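Local coordinates for Mutt/nudix family protein (Deinococcus radiodurans, PDB 2W4E) that probably hydrolyses ADP-ribose as a magnesium-dependent Nudix-family pyrophosphatase, of which this chain is the part holding the Nudix domain, at residues E35-G40 with A52-E57. Residues are numbered along the deposited sequence; the frame is centred on the assembly and turned at random.
Sequences EIVAGG and ARELLE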
loop_
_atom_site.group_PDB
_atom_site.type_symbol
_atom_site.label_atom_id
_atom_site.label_comp_id
_atom_site.label_asym_id
_atom_site.label_seq_id
_atom_site.Cartn_x
_atom_site.Cartn_y
_atom_site.Cartn_z
ATOM N N GLU A 35 10.121 -0.294 -8.782
ATOM C CA GLU A 35 9.952 0.293 -7.457
ATOM C C GLU A 35 10.175 1.801 -7.508
ATOM O O GLU A 35 10.803 2.321 -8.448
ATOM C CB GLU A 35 10.968 -0.305 -6.482
ATOM C CG GLU A 35 10.836 -1.823 -6.311
ATOM C CD GLU A 35 11.922 -2.400 -5.430
ATOM O OE1 GLU A 35 13.047 -1.836 -5.412
ATOM O OE2 GLU A 35 11.655 -3.407 -4.755
ATOM N N ILE A 36 9.664 2.499 -6.504
ATOM C CA ILE A 36 10.147 3.887 -6.231
ATOM C C ILE A 36 11.464 3.823 -5.422
ATOM O O ILE A 36 11.948 2.727 -5.119
ATOM C CB ILE A 36 9.054 4.773 -5.545
ATOM C CG1 ILE A 36 8.659 4.220 -4.171
ATOM C CG2 ILE A 36 7.800 4.940 -6.475
ATOM C CD1 ILE A 36 7.783 5.262 -3.336
ATOM N N VAL A 37 12.068 4.976 -5.114
ATOM C CA VAL A 37 13.316 5.048 -4.356
ATOM C C VAL A 37 13.056 4.698 -2.912
ATOM O O VAL A 37 12.023 5.083 -2.375
ATOM C CB VAL A 37 13.943 6.486 -4.474
ATOM C CG1 VAL A 37 15.164 6.642 -3.564
ATOM C CG2 VAL A 37 14.335 6.759 -5.933
ATOM N N ALA A 38 13.975 3.974 -2.269
ATOM C CA ALA A 38 13.785 3.652 -0.861
ATOM C C ALA A 38 15.076 3.191 -0.215
ATOM O O ALA A 38 15.981 2.712 -0.899
ATOM C CB ALA A 38 12.702 2.543 -0.709
ATOM N N GLY A 39 15.137 3.299 1.111
ATOM C CA GLY A 39 16.279 2.836 1.889
ATOM C C GLY A 39 16.058 3.024 3.383
ATOM O O GLY A 39 15.202 3.808 3.805
ATOM N N GLY A 40 16.850 2.315 4.187
ATOM C CA GLY A 40 16.720 2.420 5.649
ATOM C C GLY A 40 17.170 3.780 6.134
ATOM O O GLY A 40 18.032 4.400 5.513
ATOM N N ALA A 52 16.652 12.754 1.290
ATOM C CA ALA A 52 17.559 13.386 0.325
ATOM C C ALA A 52 18.778 12.508 -0.011
ATOM O O ALA A 52 19.139 12.343 -1.189
ATOM C CB ALA A 52 17.982 14.754 0.817
ATOM N N ARG A 53 19.364 11.894 1.019
ATOM C CA ARG A 53 20.490 11.014 0.844
ATOM C C ARG A 53 20.179 9.865 -0.120
ATOM O O ARG A 53 20.925 9.597 -1.071
ATOM C CB ARG A 53 20.986 10.448 2.209
ATOM C CG ARG A 53 22.192 9.572 1.976
ATOM C CD ARG A 53 22.748 8.750 3.139
ATOM N NE ARG A 53 21.725 8.339 4.086
ATOM C CZ ARG A 53 20.977 7.256 3.958
ATOM N NH1 ARG A 53 21.124 6.458 2.895
ATOM N NH2 ARG A 53 20.076 6.974 4.890
ATOM N N GLU A 54 19.058 9.204 0.122
ATOM C CA GLU A 54 18.607 8.088 -0.675
ATOM C C GLU A 54 18.321 8.485 -2.117
ATOM O O GLU A 54 18.698 7.757 -3.086
ATOM C CB GLU A 54 17.314 7.539 -0.034
ATOM C CG GLU A 54 17.050 6.064 -0.318
ATOM C CD GLU A 54 18.250 5.172 0.024
ATOM O OE1 GLU A 54 18.632 5.059 1.205
ATOM O OE2 GLU A 54 18.810 4.587 -0.900
ATOM N N LEU A 55 17.615 9.611 -2.268
ATOM C CA LEU A 55 17.341 10.147 -3.613
ATOM C C LEU A 55 18.652 10.428 -4.369
ATOM O O LEU A 55 18.819 10.055 -5.534
ATOM C CB LEU A 55 16.487 11.429 -3.520
ATOM C CG LEU A 55 16.079 12.019 -4.892
ATOM C CD1 LEU A 55 15.164 11.087 -5.703
ATOM C CD2 LEU A 55 15.345 13.329 -4.638
ATOM N N LEU A 56 19.597 11.056 -3.687
ATOM C CA LEU A 56 20.930 11.280 -4.276
ATOM C C LEU A 56 21.668 9.967 -4.642
ATOM O O LEU A 56 22.069 9.773 -5.793
ATOM C CB LEU A 56 21.766 12.142 -3.349
ATOM C CG LEU A 56 23.111 12.686 -3.877
ATOM C CD1 LEU A 56 22.954 13.429 -5.226
ATOM C CD2 LEU A 56 23.760 13.572 -2.802
ATOM N N GLU A 57 21.791 9.060 -3.668
ATOM C CA GLU A 57 22.533 7.820 -3.841
ATOM C C GLU A 57 21.906 6.845 -4.841
ATOM O O GLU A 57 22.623 6.230 -5.643
ATOM C CB GLU A 57 22.761 7.131 -2.484
ATOM C CG GLU A 57 23.476 8.006 -1.486
ATOM C CD GLU A 57 23.749 7.309 -0.121
ATOM O OE1 GLU A 57 24.698 7.763 0.555
ATOM O OE2 GLU A 57 23.032 6.349 0.280
#
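E54 reaches from helix 47-59 onto the backbone of strand 37-40, and its position divides the contact into an apolar, buried half and a polar half nearer the surface. In the buried half, V37 CG1 lies 3.8 Å from E54 CG, the two side chains running past each other in opposite directions. The same methyl approaches the helix backbone, with V37 CG1 3.7 Å from E54 O, because CG1 stands anti to the backbone N (chi1 174°). L55 makes a looser apolar touch, V37 CG2 to L55 CD1 at 4.4 Å, and both residues also rest on P12 of strand 6-14, the sheet partner of this strand.

Toward G39, the E54 chain bends at chi2 (52°) and lays its carboxylate against main chain instead of side chain. E54 OE1 comes within 3.3 Å of G39 CA, an approach made possible because G39 has no side chain on the face turned to the helix.

The polar half is held more lightly. R53 NH2 gives G40 O a weak hydrogen bond of 3.3 Å, the oxygen sitting at the edge of the guanidinium, in its plane. The other bonds of R53 do not hold the strand: within the helix, NH1 forms salt bridges with E57 OE2 at 3.2 Å, met 48° out of that carboxylate's plane, and more weakly with E54 OE1, while NE pairs with E45.

The contact thus joins the start of the Nudix box (G39, G40) and the strand before it to the helix bearing the REUXEE core. Glutamates of this helix hold magnesium in Nudix relatives, probably here too; the salt bridges of R53 to E54, E57 and E45 would steady those carboxylates and probably temper their mutual repulsion.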